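Local coordinates for penicillin-binding protein 2B (Streptococcus pneumoniae, PDB 2WAD) that probably cross-links the peptide stems of neighbouring glycan strands in peripheral peptidoglycan during cell elongation, and binds penicillin, at residues G342-A347 with G360-L365; T379-P384 with F520-P525. One frame throughout, in Å; residues are numbered along the deposited sequence.

Contact 1: G342-A347 with G360-L365; sequences GVYAVA and GLKHDL. Unlike the reference sequence in segment 360-365: Leu361 (reference Ile).
Val343 and Leu361 form the hydrogen-bonded pair of a beta hairpin, strands 342-348 and 355-363, which lie side by side in the antiparallel sheet of the transpeptidase domain. Val343 N donates to Leu361 O at 3.0 Å, the donor lying in the carbonyl plane, and Leu361 N returns the bond to Val343 O at 2.9 Å with a C=O...N angle of 168°. Each of the two carbonyl oxygens also receives a CA-H: Gly342 CA comes to 3.0 Å from Leu361 O, and Gly360 CA meets Val343 O. The sheet continues the ladder through backbone bonds of Ala345 with Ser359 on the hairpin partner and of Tyr344 with Val650 on the other side.

The non-hydrogen-bonded pairs set Gly342 opposite Lys362 and Tyr344 opposite Gly360. With CG beside its backbone N (chi1 -65°), the Tyr344 ring leans back across the partner strand, bringing CD1 to 3.3 Å from Gly360 CA. Farther along, Leu361 N lies above one ring face, near its rim. The phenol satisfies its hydroxyl beyond the hairpin, in a hydrogen bond with Asp373 OD2, while His363 ND1 bonds to Ser340 O. On the opposite face of the sheet Val343 and Leu361 both reach helix 314-334 and touch each other through CG1 and CB. Lys362 runs beside the tyrosine and in the same direction, its CB 3.8 Å from Tyr344 OH.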
ATOM      1  N   GLY A 342       0.133  17.324  -9.632  1.00 34.48           N
ATOM      2  CA  GLY A 342       1.137  16.312  -9.945  1.00 37.13           C
ATOM      3  C   GLY A 342       0.649  15.423 -11.071  1.00 32.97           C
ATOM      4  O   GLY A 342      -0.307  15.778 -11.718  1.00 29.69           O
ATOM      5  N   VAL A 343       1.307  14.292 -11.306  1.00 33.26           N
ATOM      6  CA  VAL A 343       0.910  13.432 -12.411  1.00 33.80           C
ATOM      7  C   VAL A 343       1.162  11.997 -11.943  1.00 35.14           C
ATOM      8  O   VAL A 343       2.124  11.768 -11.202  1.00 34.90           O
ATOM      9  CB  VAL A 343       1.693  13.786 -13.706  1.00 33.57           C
ATOM     10  CG1 VAL A 343       3.170  13.607 -13.464  1.00 32.07           C
ATOM     11  CG2 VAL A 343       1.233  12.902 -14.910  1.00 30.19           C
ATOM     12  N   TYR A 344       0.285  11.066 -12.325  1.00 31.88           N
ATOM     13  CA  TYR A 344       0.318   9.699 -11.806  1.00 31.34           C
ATOM     14  C   TYR A 344       0.043   8.726 -12.954  1.00 31.34           C
ATOM     15  O   TYR A 344      -0.725   9.049 -13.853  1.00 37.37           O
ATOM     16  CB  TYR A 344      -0.752   9.536 -10.694  1.00 34.42           C
ATOM     17  CG  TYR A 344      -0.418  10.410  -9.505  1.00 32.52           C
ATOM     18  CD1 TYR A 344       0.330   9.915  -8.436  1.00 33.23           C
ATOM     19  CD2 TYR A 344      -0.782  11.747  -9.489  1.00 31.06           C
ATOM     20  CE1 TYR A 344       0.689  10.721  -7.370  1.00 33.71           C
ATOM     21  CE2 TYR A 344      -0.406  12.575  -8.431  1.00 32.99           C
ATOM     22  CZ  TYR A 344       0.333  12.056  -7.382  1.00 38.07           C
ATOM     23  OH  TYR A 344       0.709  12.873  -6.342  1.00 33.59           O
ATOM     24  N   ALA A 345       0.665   7.550 -12.915  1.00 30.05           N
ATOM     25  CA  ALA A 345       0.500   6.527 -13.929  1.00 29.38           C
ATOM     26  C   ALA A 345       0.609   5.190 -13.235  1.00 29.60           C
ATOM     27  O   ALA A 345       1.465   5.018 -12.379  1.00 32.65           O
ATOM     28  CB  ALA A 345       1.579   6.617 -15.009  1.00 28.60           C
ATOM     29  N   VAL A 346      -0.240   4.251 -13.631  1.00 31.48           N
ATOM     30  CA  VAL A 346      -0.207   2.889 -13.121  1.00 32.76           C
ATOM     31  C   VAL A 346      -0.372   2.031 -14.365  1.00 32.82           C
ATOM     32  O   VAL A 346      -1.267   2.266 -15.187  1.00 34.90           O
ATOM     33  CB  VAL A 346      -1.405   2.573 -12.145  1.00 36.07           C
ATOM     34  CG1 VAL A 346      -1.488   1.063 -11.843  1.00 34.34           C
ATOM     35  CG2 VAL A 346      -1.275   3.317 -10.835  1.00 30.19           C
ATOM     36  N   ALA A 347       0.529   1.073 -14.522  1.00 31.86           N
ATOM     37  CA  ALA A 347       0.455   0.108 -15.609  1.00 32.80           C
ATOM     38  C   ALA A 347       0.209  -1.268 -15.005  1.00 32.90           C
ATOM     39  O   ALA A 347       0.893  -1.657 -14.046  1.00 30.88           O
ATOM     40  CB  ALA A 347       1.820   0.083 -16.381  1.00 31.87           C
ATOM     41  N   GLY A 360       4.235   8.149  -9.327  1.00 33.81           N
ATOM     42  CA  GLY A 360       3.547   9.404  -9.074  1.00 36.63           C
ATOM     43  C   GLY A 360       4.535  10.516  -8.787  1.00 40.19           C
ATOM     44  O   GLY A 360       5.601  10.289  -8.212  1.00 41.56           O
ATOM     45  N   LEU A 361       4.190  11.722  -9.216  1.00 40.05           N
ATOM     46  CA  LEU A 361       5.050  12.870  -8.975  1.00 40.36           C
ATOM     47  C   LEU A 361       4.144  13.915  -8.377  1.00 38.25           C
ATOM     48  O   LEU A 361       3.136  14.262  -8.968  1.00 42.17           O
ATOM     49  CB  LEU A 361       5.637  13.393 -10.285  1.00 40.83           C
ATOM     50  CG  LEU A 361       6.772  14.410 -10.142  1.00 43.76           C
ATOM     51  CD1 LEU A 361       7.911  13.866  -9.314  1.00 42.86           C
ATOM     52  CD2 LEU A 361       7.261  14.874 -11.504  1.00 33.56           C
ATOM     53  N   LYS A 362       4.492  14.399  -7.194  1.00 39.10           N
ATOM     54  CA  LYS A 362       3.635  15.310  -6.479  1.00 36.21           C
ATOM     55  C   LYS A 362       4.182  16.705  -6.671  1.00 37.26           C
ATOM     56  O   LYS A 362       5.390  16.941  -6.546  1.00 37.55           O
ATOM     57  CB  LYS A 362       3.627  14.935  -5.000  1.00 40.39           C
ATOM     58  CG  LYS A 362       2.739  15.799  -4.153  1.00 37.63           C
ATOM     59  CD  LYS A 362       2.894  15.340  -2.709  1.00 53.16           C
ATOM     60  CE  LYS A 362       1.798  15.912  -1.819  1.00 58.38           C
ATOM     61  NZ  LYS A 362       1.882  17.389  -1.794  1.00 71.67           N
ATOM     62  N   HIS A 363       3.281  17.623  -7.005  1.00 35.59           N
ATOM     63  CA  HIS A 363       3.635  19.023  -7.168  1.00 35.67           C
ATOM     64  C   HIS A 363       2.943  19.849  -6.087  1.00 36.15           C
ATOM     65  O   HIS A 363       1.727  20.062  -6.139  1.00 33.64           O
ATOM     66  CB  HIS A 363       3.255  19.525  -8.580  1.00 34.71           C
ATOM     67  CG  HIS A 363       3.494  20.990  -8.797  1.00 32.48           C
ATOM     68  ND1 HIS A 363       2.536  21.841  -9.302  1.00 36.35           N
ATOM     69  CD2 HIS A 363       4.587  21.759  -8.563  1.00 39.31           C
ATOM     70  CE1 HIS A 363       3.024  23.068  -9.367  1.00 36.91           C
ATOM     71  NE2 HIS A 363       4.271  23.045  -8.929  1.00 33.19           N
ATOM     72  N   ASP A 364       3.739  20.339  -5.138  1.00 38.49           N
ATOM     73  CA  ASP A 364       3.273  21.148  -4.010  1.00 38.17           C
ATOM     74  C   ASP A 364       2.814  22.524  -4.462  1.00 43.08           C
ATOM     75  O   ASP A 364       3.623  23.310  -4.978  1.00 42.49           O
ATOM     76  CB  ASP A 364       4.451  21.346  -3.050  1.00 41.50           C
ATOM     77  CG  ASP A 364       4.013  21.769  -1.660  1.00 40.30           C
ATOM     78  OD1 ASP A 364       3.247  22.749  -1.544  1.00 44.25           O
ATOM     79  OD2 ASP A 364       4.437  21.106  -0.687  1.00 44.38           O
ATOM     80  N   LEU A 365       1.538  22.837  -4.246  1.00 41.38           N
ATOM     81  CA  LEU A 365       0.984  24.088  -4.749  1.00 43.64           C
ATOM     82  C   LEU A 365       1.375  25.290  -3.889  1.00 46.14           C
ATOM     83  O   LEU A 365       1.062  26.422  -4.241  1.00 49.82           O
ATOM     84  CB  LEU A 365      -0.539  24.022  -4.915  1.00 40.63           C
ATOM     85  CG  LEU A 365      -1.068  22.892  -5.791  1.00 40.81           C
ATOM     86  CD1 LEU A 365      -2.562  23.077  -5.998  1.00 41.67           C
ATOM     87  CD2 LEU A 365      -0.333  22.938  -7.136  1.00 40.26           C
TER

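Contact 2: T379-P384 with F520-P525; sequences TNVFVP and FDNYTP
Tyr523 O is met from two successive residues of 379-384: Phe382 N donates a hydrogen bond of 2.9 Å, from above the carbonyl plane, and Val381 CA adds a CA-H contact at 3.4 Å. The reciprocal bond, Tyr523 N to Phe382 O at 3.0 Å, is again tilted from the carbonyl plane, and Asn522 CA approaches the same oxygen. Together the two bonds make a single antiparallel bridge between loops far apart in sequence. A third carbonyl, Asn380 O, receives the CA-H of Thr524 at 3.3 Å.

Side chains close around the bridge. Asn522 CB sits 3.6 Å from Val381 CG2, the two side chains crossing at about a right angle; its amide lies alongside the Phe382-Val383 peptide, where OD1 comes near Val383 N but at too poor an angle for a hydrogen bond, and ND2 turns back to Phe520 O in a weak one. Thr524 CG2, anti to its carbonyl carbon (chi1 69° for OG1), meets Val381 CG1 and leaves OG1 to cap a backbone N of the following helix. Pro525 CD comes in plane to the edge of the Phe382 ring, 3.7 Å from CE2. At the other end Pro384 CG packs 3.6 Å from Tyr523 CD2.

The bridge thus ties the loop that leads into Ser386, the probable acyl-ester nucleophile, to the start of helix 525-536. Asp521 forms a salt bridge with Arg479 of helix 471-484, Tyr523 rests on Phe482 of that helix, and Phe382 and Pro525 both pack on Val650 of strand 645-650.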
ATOM      1  N   THR A 379      -3.622   6.194  -2.870  1.00 40.52           N
ATOM      2  CA  THR A 379      -4.118   6.992  -1.755  1.00 43.19           C
ATOM      3  C   THR A 379      -4.815   8.315  -2.090  1.00 41.45           C
ATOM      4  O   THR A 379      -5.552   8.833  -1.263  1.00 41.65           O
ATOM      5  CB  THR A 379      -3.057   7.178  -0.622  1.00 45.25           C
ATOM      6  OG1 THR A 379      -2.078   8.117  -1.051  1.00 51.71           O
ATOM      7  CG2 THR A 379      -2.317   5.878  -0.288  1.00 40.23           C
ATOM      8  N   ASN A 380      -4.608   8.861  -3.285  1.00 38.71           N
ATOM      9  CA  ASN A 380      -5.188  10.150  -3.628  1.00 39.10           C
ATOM     10  C   ASN A 380      -6.212  10.040  -4.741  1.00 38.31           C
ATOM     11  O   ASN A 380      -6.147   9.127  -5.554  1.00 36.61           O
ATOM     12  CB  ASN A 380      -4.097  11.138  -4.041  1.00 40.24           C
ATOM     13  CG  ASN A 380      -3.170  11.469  -2.884  1.00 46.02           C
ATOM     14  OD1 ASN A 380      -3.581  12.066  -1.888  1.00 54.92           O
ATOM     15  ND2 ASN A 380      -1.923  11.078  -3.004  1.00 53.96           N
ATOM     16  N   VAL A 381      -7.165  10.965  -4.775  1.00 36.45           N
ATOM     17  CA  VAL A 381      -8.297  10.807  -5.676  1.00 35.80           C
ATOM     18  C   VAL A 381      -8.434  12.021  -6.585  1.00 35.90           C
ATOM     19  O   VAL A 381      -8.042  13.114  -6.197  1.00 35.56           O
ATOM     20  CB  VAL A 381      -9.615  10.536  -4.884  1.00 37.27           C
ATOM     21  CG1 VAL A 381      -9.462   9.296  -3.996  1.00 34.95           C
ATOM     22  CG2 VAL A 381     -10.003  11.743  -4.056  1.00 34.46           C
ATOM     23  N   PHE A 382      -8.997  11.822  -7.776  1.00 34.17           N
ATOM     24  CA  PHE A 382      -9.030  12.836  -8.827  1.00 34.86           C
ATOM     25  C   PHE A 382     -10.320  12.711  -9.619  1.00 37.59           C
ATOM     26  O   PHE A 382     -10.835  11.595  -9.778  1.00 36.31           O
ATOM     27  CB  PHE A 382      -7.830  12.673  -9.773  1.00 35.03           C
ATOM     28  CG  PHE A 382      -6.504  12.574  -9.056  1.00 32.34           C
ATOM     29  CD1 PHE A 382      -5.770  13.716  -8.745  1.00 37.78           C
ATOM     30  CD2 PHE A 382      -6.020  11.340  -8.656  1.00 31.42           C
ATOM     31  CE1 PHE A 382      -4.562  13.620  -8.063  1.00 37.86           C
ATOM     32  CE2 PHE A 382      -4.805  11.232  -7.972  1.00 33.08           C
ATOM     33  CZ  PHE A 382      -4.078  12.362  -7.674  1.00 35.61           C
ATOM     34  N   VAL A 383     -10.828  13.834 -10.128  1.00 37.20           N
ATOM     35  CA  VAL A 383     -11.934  13.774 -11.073  1.00 39.97           C
ATOM     36  C   VAL A 383     -11.415  13.064 -12.310  1.00 37.48           C
ATOM     37  O   VAL A 383     -10.351  13.374 -12.811  1.00 39.85           O
ATOM     38  CB  VAL A 383     -12.595  15.133 -11.449  1.00 41.47           C
ATOM     39  CG1 VAL A 383     -12.681  16.118 -10.295  1.00 45.23           C
ATOM     40  CG2 VAL A 383     -11.993  15.744 -12.685  1.00 48.84           C
ATOM     41  N   PRO A 384     -12.145  12.055 -12.782  1.00 36.11           N
ATOM     42  CA  PRO A 384     -11.579  11.190 -13.814  1.00 34.34           C
ATOM     43  C   PRO A 384     -11.842  11.697 -15.231  1.00 31.50           C
ATOM     44  O   PRO A 384     -11.089  11.366 -16.133  1.00 33.03           O
ATOM     45  CB  PRO A 384     -12.285   9.869 -13.557  1.00 33.14           C
ATOM     46  CG  PRO A 384     -13.651  10.301 -13.017  1.00 34.51           C
ATOM     47  CD  PRO A 384     -13.413  11.550 -12.234  1.00 32.28           C
ATOM     48  N   PHE A 520     -18.009  13.961 -11.187  1.00 38.24           N
ATOM     49  CA  PHE A 520     -18.570  14.027  -9.827  1.00 35.82           C
ATOM     50  C   PHE A 520     -17.737  13.144  -8.908  1.00 34.59           C
ATOM     51  O   PHE A 520     -16.860  13.651  -8.212  1.00 34.39           O
ATOM     52  CB  PHE A 520     -20.089  13.730  -9.773  1.00 35.63           C
ATOM     53  CG  PHE A 520     -20.717  13.990  -8.422  1.00 32.56           C
ATOM     54  CD1 PHE A 520     -20.640  15.243  -7.838  1.00 40.10           C
ATOM     55  CD2 PHE A 520     -21.340  12.976  -7.712  1.00 30.25           C
ATOM     56  CE1 PHE A 520     -21.188  15.490  -6.578  1.00 42.66           C
ATOM     57  CE2 PHE A 520     -21.899  13.213  -6.456  1.00 36.93           C
ATOM     58  CZ  PHE A 520     -21.806  14.472  -5.879  1.00 39.97           C
ATOM     59  N   ASP A 521     -17.925  11.827  -8.927  1.00 33.40           N
ATOM     60  CA  ASP A 521     -17.123  11.002  -8.015  1.00 33.24           C
ATOM     61  C   ASP A 521     -15.646  11.104  -8.442  1.00 35.87           C
ATOM     62  O   ASP A 521     -15.381  11.147  -9.650  1.00 36.55           O
ATOM     63  CB  ASP A 521     -17.584   9.540  -8.092  1.00 33.08           C
ATOM     64  CG  ASP A 521     -18.972   9.328  -7.520  1.00 35.97           C
ATOM     65  OD1 ASP A 521     -19.471  10.240  -6.842  1.00 31.55           O
ATOM     66  OD2 ASP A 521     -19.580   8.262  -7.742  1.00 35.99           O
ATOM     67  N   ASN A 522     -14.720  11.133  -7.477  1.00 33.78           N
ATOM     68  CA  ASN A 522     -13.259  11.078  -7.660  1.00 34.28           C
ATOM     69  C   ASN A 522     -12.689   9.670  -7.405  1.00 37.19           C
ATOM     70  O   ASN A 522     -13.078   9.012  -6.437  1.00 38.03           O
ATOM     71  CB  ASN A 522     -12.533  11.987  -6.643  1.00 32.06           C
ATOM     72  CG  ASN A 522     -12.727  13.493  -6.898  1.00 36.69           C
ATOM     73  OD1 ASN A 522     -11.778  14.281  -6.798  1.00 41.81           O
ATOM     74  ND2 ASN A 522     -13.953  13.902  -7.206  1.00 38.24           N
ATOM     75  N   TYR A 523     -11.726   9.245  -8.227  1.00 34.42           N
ATOM     76  CA  TYR A 523     -11.149   7.914  -8.168  1.00 34.25           C
ATOM     77  C   TYR A 523      -9.623   7.987  -8.076  1.00 35.83           C
ATOM     78  O   TYR A 523      -9.024   9.012  -8.443  1.00 35.53           O
ATOM     79  CB  TYR A 523     -11.536   7.158  -9.443  1.00 33.75           C
ATOM     80  CG  TYR A 523     -13.025   7.074  -9.718  1.00 31.60           C
ATOM     81  CD1 TYR A 523     -13.944   6.701  -8.719  1.00 38.27           C
ATOM     82  CD2 TYR A 523     -13.521   7.388 -10.961  1.00 32.69           C
ATOM     83  CE1 TYR A 523     -15.306   6.613  -8.976  1.00 30.50           C
ATOM     84  CE2 TYR A 523     -14.874   7.332 -11.224  1.00 31.10           C
ATOM     85  CZ  TYR A 523     -15.756   6.914 -10.248  1.00 30.76           C
ATOM     86  OH  TYR A 523     -17.098   6.868 -10.571  1.00 33.78           O
ATOM     87  N   THR A 524      -8.999   6.919  -7.583  1.00 32.82           N
ATOM     88  CA  THR A 524      -7.536   6.833  -7.534  1.00 32.81           C
ATOM     89  C   THR A 524      -6.968   6.351  -8.885  1.00 32.70           C
ATOM     90  O   THR A 524      -7.675   5.781  -9.701  1.00 30.87           O
ATOM     91  CB  THR A 524      -7.062   5.802  -6.507  1.00 32.32           C
ATOM     92  OG1 THR A 524      -7.407   4.502  -6.986  1.00 35.99           O
ATOM     93  CG2 THR A 524      -7.688   6.019  -5.128  1.00 36.02           C
ATOM     94  N   PRO A 525      -5.669   6.570  -9.124  1.00 32.01           N
ATOM     95  CA  PRO A 525      -5.085   6.104 -10.384  1.00 28.88           C
ATOM     96  C   PRO A 525      -5.108   4.571 -10.484  1.00 30.79           C
ATOM     97  O   PRO A 525      -5.244   4.050 -11.585  1.00 31.84           O
ATOM     98  CB  PRO A 525      -3.655   6.686 -10.355  1.00 28.94           C
ATOM     99  CG  PRO A 525      -3.755   7.914  -9.467  1.00 28.95           C
ATOM    100  CD  PRO A 525      -4.845   7.591  -8.439  1.00 32.36           C
TER

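In the fold
Contacts 1 and 2 have centres 13 Å apart and are joined by direct packing inside the transpeptidase domain. Tyr344 of the hairpin touches both segments of contact 2: its CB lies 3.6 Å from Pro525 CG, and its CE2 lies 3.8 Å from Phe382 CZ, the two ring planes inclined by about 35°. Val346 adds packing on the start of helix 525-536. Contact 2 is the one nearer the catalytic centre: the side chain of Pro384 is about 8 Å from that of Ser386, the inferred acyl-ester nucleophile, and the side chain of Val383 is about 5 Å from a bound zinc ion. Contact 1 lies away from the annotated sites, with Gly342 about 11 Å from a zinc ion.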